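Local coordinates for protein probable thiol peroxidase (Chromobacterium violaceum, PDB 3KEB) that belongs to the redoxin family of thioredoxin-fold proteins and may have peroxidase activity, although its chain contains no cysteine, at residues R74-S79 against F162-I167; V8-E13 against D62-L67; L111-L114 against F119-R122. All blocks are in the same frame, centred on the assembly; numbering follows the deposited sequence.

In the fold
From the N terminus, V8-E13 comes first. Interaction 2 brings it to D62-L67, the loop between strand 51-55 and helix 67-77, and so closes the first long loop. The chain then enters interaction 1 at R74-S79, on the last part of helix 67-77 and the residues after it. That contact closes only at F162-I167, where helix 164-177 starts. Within this span, interaction 3 makes a short local closure from L111-L114 to F119-R122. Interaction 3 is therefore nested in interaction 1, while interaction 2 precedes both. None of the loops cross. Interaction 2 ties the N-terminal hairpin to the body, interaction 1 joins two helices, and interaction 3 joins strand 109-112 to helix 119-122.

Interaction 1 of 3, residues R74-S79 against F162-I167; sequences RRFLDS and FDFDAI
F76 meets F164 and I167 where helix 67-77 and helix 164-177 come together. This fits two helices packed side by side in a thioredoxin fold. F76 CG is anti to the backbone N (chi1 170°), which carries the ring across to F164 and I167. Its CB sits over a face of the F164 ring, 4.3 Å from the ring centroid, in a CH-pi contact. F76 CG comes next, 3.7 Å from F164 CD1. F76 CD2 faces the same CD1 at 3.9 Å, so this one atom serves CB, CG and CD2. That CD1 lies over one face of the F76 ring, near its rim. The ring planes are 26° apart and displaced, with centroids 5.2 Å apart, so one ring covers little of the other. F76 CD1 rests against F164 CB at 3.8 Å. F76 CE1 passes close to F164 O. At the tip, F76 CZ touches I167 CG2 at 3.6 Å, and F76 CE2 leans on the same methyl. W80 also meets the F76 ring, and I167 continues inward to I140 and L142 of the sheet. D163 caps the second helix: its OD1 accepts from A166 N, 3.2 Å away, from above the carboxylate plane.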
# COMPACT_ATOMS: atom_id res chain seq x y z
N ARG A 74 -16.11 13.70 -5.90
CA ARG A 74 -16.89 14.22 -4.76
C ARG A 74 -17.81 15.35 -5.20
O ARG A 74 -19.00 15.39 -4.83
CB ARG A 74 -15.97 14.74 -3.63
CG ARG A 74 -15.16 13.63 -3.01
CD ARG A 74 -14.29 14.06 -1.80
NE ARG A 74 -13.12 14.88 -2.12
CZ ARG A 74 -12.98 16.16 -1.78
NH1 ARG A 74 -11.89 16.82 -2.12
NH2 ARG A 74 -13.97 16.79 -1.14
N ARG A 75 -17.29 16.27 -6.01
CA ARG A 75 -18.10 17.36 -6.51
C ARG A 75 -19.28 16.87 -7.37
O ARG A 75 -20.43 17.36 -7.22
CB ARG A 75 -17.28 18.41 -7.27
CG ARG A 75 -16.44 19.28 -6.31
CD ARG A 75 -15.39 20.06 -7.06
NE ARG A 75 -14.59 20.94 -6.20
CZ ARG A 75 -13.75 21.85 -6.68
NH1 ARG A 75 -13.63 22.02 -8.00
NH2 ARG A 75 -13.06 22.62 -5.84
N PHE A 76 -19.03 15.91 -8.26
CA PHE A 76 -20.10 15.32 -9.06
C PHE A 76 -21.20 14.81 -8.14
O PHE A 76 -22.38 15.03 -8.39
CB PHE A 76 -19.54 14.14 -9.81
CG PHE A 76 -20.57 13.32 -10.45
CD1 PHE A 76 -21.32 13.85 -11.51
CD2 PHE A 76 -20.79 12.02 -10.04
CE1 PHE A 76 -22.29 13.08 -12.11
CE2 PHE A 76 -21.77 11.24 -10.65
CZ PHE A 76 -22.49 11.77 -11.71
N LEU A 77 -20.79 14.10 -7.10
CA LEU A 77 -21.72 13.45 -6.17
C LEU A 77 -22.46 14.42 -5.25
O LEU A 77 -23.42 14.01 -4.56
CB LEU A 77 -20.99 12.38 -5.35
CG LEU A 77 -20.53 11.11 -5.99
CD1 LEU A 77 -19.72 10.29 -5.00
CD2 LEU A 77 -21.73 10.36 -6.50
N ASP A 78 -22.16 15.71 -5.27
CA ASP A 78 -23.03 16.65 -4.58
C ASP A 78 -24.49 16.55 -5.06
O ASP A 78 -25.42 16.84 -4.29
CB ASP A 78 -22.58 18.13 -4.74
CG ASP A 78 -21.29 18.44 -4.02
OD1 ASP A 78 -20.97 17.74 -3.04
OD2 ASP A 78 -20.62 19.40 -4.44
N SER A 79 -24.66 16.23 -6.33
CA SER A 79 -25.99 16.05 -6.93
C SER A 79 -26.66 14.70 -6.62
O SER A 79 -27.83 14.51 -6.94
CB SER A 79 -25.88 16.19 -8.46
OG SER A 79 -25.52 17.51 -8.84
N PHE A 162 -12.99 11.15 -15.22
CA PHE A 162 -14.10 10.32 -15.68
C PHE A 162 -15.14 11.13 -16.46
O PHE A 162 -15.24 12.34 -16.29
CB PHE A 162 -14.78 9.67 -14.46
CG PHE A 162 -13.85 8.87 -13.59
CD1 PHE A 162 -13.13 7.79 -14.12
CD2 PHE A 162 -13.72 9.18 -12.24
CE1 PHE A 162 -12.26 7.06 -13.34
CE2 PHE A 162 -12.87 8.40 -11.44
CZ PHE A 162 -12.15 7.36 -12.00
N ASP A 163 -15.96 10.45 -17.26
CA ASP A 163 -17.00 11.08 -18.07
C ASP A 163 -18.25 11.26 -17.21
O ASP A 163 -19.24 10.52 -17.34
CB ASP A 163 -17.32 10.22 -19.29
CG ASP A 163 -18.19 10.94 -20.32
OD1 ASP A 163 -18.73 11.99 -20.02
OD2 ASP A 163 -18.32 10.40 -21.44
N PHE A 164 -18.17 12.26 -16.33
CA PHE A 164 -19.21 12.50 -15.39
C PHE A 164 -20.50 12.89 -16.12
O PHE A 164 -21.57 12.49 -15.70
CB PHE A 164 -18.82 13.59 -14.40
CG PHE A 164 -17.70 13.22 -13.48
CD1 PHE A 164 -17.81 12.14 -12.61
CD2 PHE A 164 -16.51 13.92 -13.52
CE1 PHE A 164 -16.74 11.77 -11.77
CE2 PHE A 164 -15.46 13.58 -12.69
CZ PHE A 164 -15.56 12.50 -11.83
N ASP A 165 -20.39 13.65 -17.21
CA ASP A 165 -21.60 13.97 -17.99
C ASP A 165 -22.36 12.72 -18.45
O ASP A 165 -23.60 12.69 -18.41
CB ASP A 165 -21.28 14.84 -19.19
CG ASP A 165 -20.96 16.28 -18.79
OD1 ASP A 165 -21.26 16.69 -17.64
OD2 ASP A 165 -20.36 16.99 -19.64
N ALA A 166 -21.65 11.69 -18.85
CA ALA A 166 -22.30 10.44 -19.24
C ALA A 166 -23.00 9.73 -18.07
O ALA A 166 -24.12 9.20 -18.21
CB ALA A 166 -21.26 9.48 -19.87
N ILE A 167 -22.34 9.72 -16.92
CA ILE A 167 -22.92 9.15 -15.69
C ILE A 167 -24.16 9.97 -15.27
O ILE A 167 -25.22 9.40 -14.97
CB ILE A 167 -21.87 9.08 -14.54
CG1 ILE A 167 -20.62 8.31 -14.99
CG2 ILE A 167 -22.51 8.48 -13.29
CD1 ILE A 167 -19.47 8.23 -13.93

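Interaction 2 of 3, residues V8-E13 against D62-L67; sequences VQYGDE and DEHAGL
Y10 points the edge of its ring at the face of H64 in a T-shaped stack. Y10 CE1 stands over the centre of the imidazole, 3.6 Å from H64 CG. The ring centroids are 4.8 Å apart and the planes meet at 72°. Y10 CD1 also reaches the face, 3.7 Å from H64 ND1. A chi1 of 170° sets Y10 CG opposite the backbone N and brings the CD1/CE1 edge to H64. H64 CB lies close to the plane of the phenol ring. ND1 of H64 is hydrogen-bonded to T158 OG1, which helps to fix its rotation. Y10 is the last residue of strand 7-10, at the tip of a beta hairpin with strand 13-16. A type II' turn from Y10 to E13 makes the reversal, with G11 at the positive phi (60°) it needs. H64 is the centre of an inverse gamma turn in the loop leading to helix 67-77. In peroxiredoxins the peroxidatic cysteine commonly lies at the start of the helix after this loop. This chain has no cysteine, and H64 probably lies near that place. Y10 OH makes a weak hydrogen bond to K38 NZ of the second subunit. Q9 NE2 braces the turn by donating to G11 O at 2.9 Å.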
# COMPACT_ATOMS: atom_id res chain seq x y z
N VAL A 8 -3.18 2.30 -20.49
CA VAL A 8 -3.28 3.56 -19.81
C VAL A 8 -1.97 4.30 -20.03
O VAL A 8 -0.87 3.73 -19.92
CB VAL A 8 -3.62 3.39 -18.26
CG1 VAL A 8 -2.51 2.64 -17.52
CG2 VAL A 8 -3.98 4.77 -17.65
N GLN A 9 -2.11 5.59 -20.33
CA GLN A 9 -0.98 6.47 -20.50
C GLN A 9 -0.67 7.19 -19.20
O GLN A 9 -1.56 7.81 -18.61
CB GLN A 9 -1.29 7.49 -21.60
CG GLN A 9 -0.09 8.33 -22.07
CD GLN A 9 0.87 7.61 -23.08
OE1 GLN A 9 0.45 6.73 -23.88
NE2 GLN A 9 2.18 7.99 -23.04
N TYR A 10 0.60 7.11 -18.80
CA TYR A 10 1.08 7.72 -17.56
C TYR A 10 2.33 8.48 -17.97
O TYR A 10 3.36 7.91 -18.19
CB TYR A 10 1.38 6.63 -16.49
CG TYR A 10 2.10 7.12 -15.27
CD1 TYR A 10 1.52 8.06 -14.45
CD2 TYR A 10 3.33 6.59 -14.89
CE1 TYR A 10 2.18 8.52 -13.31
CE2 TYR A 10 3.98 7.03 -13.73
CZ TYR A 10 3.39 7.97 -12.94
OH TYR A 10 4.00 8.41 -11.80
N GLY A 11 2.20 9.80 -18.10
CA GLY A 11 3.31 10.59 -18.68
C GLY A 11 3.62 10.11 -20.07
O GLY A 11 2.69 9.96 -20.91
N ASP A 12 4.88 9.75 -20.30
CA ASP A 12 5.30 9.24 -21.60
C ASP A 12 5.27 7.70 -21.67
O ASP A 12 5.75 7.10 -22.65
CB ASP A 12 6.68 9.83 -22.02
CG ASP A 12 7.88 9.08 -21.45
OD1 ASP A 12 7.74 8.30 -20.47
OD2 ASP A 12 8.99 9.29 -21.99
N GLU A 13 4.71 7.04 -20.68
CA GLU A 13 4.67 5.56 -20.75
C GLU A 13 3.22 5.12 -21.08
O GLU A 13 2.28 5.73 -20.61
CB GLU A 13 5.04 5.00 -19.40
CG GLU A 13 6.45 5.38 -18.85
CD GLU A 13 7.53 4.51 -19.42
OE1 GLU A 13 7.21 3.65 -20.26
OE2 GLU A 13 8.71 4.69 -19.05
N ASP A 62 -1.59 13.35 -6.93
CA ASP A 62 -2.37 14.56 -7.09
C ASP A 62 -2.96 14.60 -8.48
O ASP A 62 -4.12 14.16 -8.65
CB ASP A 62 -1.52 15.75 -6.75
CG ASP A 62 -2.31 17.05 -6.74
OD1 ASP A 62 -3.58 17.00 -6.74
OD2 ASP A 62 -1.59 18.10 -6.70
N GLU A 63 -2.17 14.99 -9.49
CA GLU A 63 -2.71 15.02 -10.85
C GLU A 63 -2.86 13.65 -11.52
O GLU A 63 -3.75 13.46 -12.40
CB GLU A 63 -1.91 15.96 -11.75
CG GLU A 63 -0.49 15.55 -11.93
CD GLU A 63 0.50 16.24 -11.00
OE1 GLU A 63 1.55 16.63 -11.58
OE2 GLU A 63 0.28 16.39 -9.73
N HIS A 64 -2.06 12.67 -11.12
CA HIS A 64 -2.15 11.34 -11.71
C HIS A 64 -3.10 10.47 -10.92
O HIS A 64 -2.69 9.76 -10.03
CB HIS A 64 -0.75 10.74 -11.81
CG HIS A 64 0.11 11.41 -12.83
ND1 HIS A 64 -0.14 11.31 -14.18
CD2 HIS A 64 1.20 12.20 -12.69
CE1 HIS A 64 0.80 11.98 -14.84
NE2 HIS A 64 1.64 12.53 -13.95
N ALA A 65 -4.38 10.57 -11.28
CA ALA A 65 -5.44 9.79 -10.73
C ALA A 65 -5.32 9.69 -9.22
O ALA A 65 -5.14 8.64 -8.68
CB ALA A 65 -5.44 8.41 -11.40
N GLY A 66 -5.41 10.83 -8.55
CA GLY A 66 -5.24 10.91 -7.10
C GLY A 66 -6.26 11.81 -6.51
O GLY A 66 -7.43 11.71 -6.82
N LEU A 67 -5.79 12.73 -5.66
CA LEU A 67 -6.70 13.54 -4.93
C LEU A 67 -7.50 14.50 -5.81
O LEU A 67 -8.64 14.81 -5.46
CB LEU A 67 -5.99 14.32 -3.82
CG LEU A 67 -5.52 13.44 -2.64
CD1 LEU A 67 -4.94 14.45 -1.57
CD2 LEU A 67 -6.58 12.55 -2.01

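Interaction 3 of 3, residues L111-L114 against F119-R122; sequences LSTL and FHKR
T113 and F119 are the closest backbone positions, with their CA atoms 6.8 Å apart. L111 and S112 are the end of strand 109-112. T113 then leaves the extended path, with psi near 10°. F119-R122 is a short helix that begins a few residues later. S112 OG accepts from L114 N at 3.0 Å, which makes an ST turn at the strand end.

T113 carries the whole contact from its side, fitting between F119 and H120. Its OG1 lies between the backbone N and the carbonyl carbon (chi1 61°), and CG2 is anti to the carbonyl carbon. This puts both branches against the helix. CG2 touches F119 CD2 at 3.7 Å and lies 3.6 Å from H120 CE1. OG1 approaches the edge of the imidazole near its plane, 3.1 Å from H120 CE1. This is a close contact with a ring carbon, not a hydrogen bond. The hydrogen-bond partner of T113 OG1 is R117 NH2, in the link between the two segments. In H120, ND1 is weakly paired with R117 O and NE2 with G134 O. Both partners are carbonyls, which may favour the protonated ring. All three touching residues are buried.

The contact thus folds a short helix back on the end of strand 109-112, which runs between strands 84-89 and 32-35 in the central mixed sheet of a thioredoxin-like fold.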
# COMPACT_ATOMS: atom_id res chain seq x y z
N LEU A 111 -10.63 1.77 0.77
CA LEU A 111 -10.29 0.36 0.84
C LEU A 111 -8.97 0.11 0.17
O LEU A 111 -8.69 0.64 -0.90
CB LEU A 111 -11.36 -0.48 0.13
CG LEU A 111 -12.81 -0.17 0.53
CD1 LEU A 111 -13.73 -1.22 -0.15
CD2 LEU A 111 -13.04 -0.16 2.05
N SER A 112 -8.20 -0.78 0.80
CA SER A 112 -6.88 -1.16 0.38
C SER A 112 -6.91 -2.58 -0.16
O SER A 112 -7.64 -3.46 0.36
CB SER A 112 -5.95 -1.13 1.58
OG SER A 112 -4.73 -1.77 1.27
N THR A 113 -6.12 -2.80 -1.19
CA THR A 113 -6.00 -4.13 -1.77
C THR A 113 -4.93 -4.97 -1.10
O THR A 113 -4.60 -6.08 -1.59
CB THR A 113 -5.69 -4.06 -3.24
OG1 THR A 113 -4.45 -3.40 -3.45
CG2 THR A 113 -6.80 -3.28 -4.01
N LEU A 114 -4.38 -4.52 0.02
CA LEU A 114 -3.29 -5.34 0.59
C LEU A 114 -3.76 -6.75 1.03
O LEU A 114 -3.01 -7.66 0.91
CB LEU A 114 -2.48 -4.62 1.68
CG LEU A 114 -2.85 -4.91 3.09
CD1 LEU A 114 -1.95 -4.24 4.14
CD2 LEU A 114 -4.28 -4.44 3.19
N PHE A 119 -7.79 -8.86 -6.32
CA PHE A 119 -8.79 -7.88 -6.68
C PHE A 119 -8.45 -7.27 -8.05
O PHE A 119 -9.31 -7.13 -8.91
CB PHE A 119 -8.78 -6.74 -5.66
CG PHE A 119 -9.58 -5.56 -6.09
CD1 PHE A 119 -10.96 -5.55 -5.91
CD2 PHE A 119 -8.99 -4.50 -6.72
CE1 PHE A 119 -11.71 -4.50 -6.34
CE2 PHE A 119 -9.73 -3.47 -7.16
CZ PHE A 119 -11.11 -3.46 -6.96
N HIS A 120 -7.19 -6.87 -8.23
CA HIS A 120 -6.82 -6.16 -9.47
C HIS A 120 -7.18 -6.93 -10.74
O HIS A 120 -7.78 -6.40 -11.65
CB HIS A 120 -5.32 -5.85 -9.52
CG HIS A 120 -4.76 -5.01 -8.41
ND1 HIS A 120 -5.00 -5.22 -7.07
CD2 HIS A 120 -3.81 -4.04 -8.46
CE1 HIS A 120 -4.33 -4.33 -6.36
NE2 HIS A 120 -3.57 -3.63 -7.19
N LYS A 121 -6.84 -8.21 -10.83
CA LYS A 121 -7.14 -8.90 -12.05
C LYS A 121 -8.65 -9.09 -12.18
O LYS A 121 -9.21 -8.94 -13.27
CB LYS A 121 -6.40 -10.22 -12.10
CG LYS A 121 -6.56 -10.92 -13.45
CD LYS A 121 -5.30 -11.77 -13.77
CE LYS A 121 -5.44 -12.42 -15.15
NZ LYS A 121 -4.37 -13.45 -15.40
N ARG A 122 -9.32 -9.39 -11.06
CA ARG A 122 -10.74 -9.70 -11.04
C ARG A 122 -11.59 -8.50 -11.47
O ARG A 122 -12.70 -8.69 -11.92
CB ARG A 122 -11.18 -10.21 -9.63
CG ARG A 122 -10.69 -11.67 -9.27
CD ARG A 122 -10.97 -12.18 -7.78
NE ARG A 122 -12.32 -11.92 -7.27
CZ ARG A 122 -13.44 -12.53 -7.67
NH1 ARG A 122 -13.42 -13.51 -8.58
NH2 ARG A 122 -14.59 -12.19 -7.12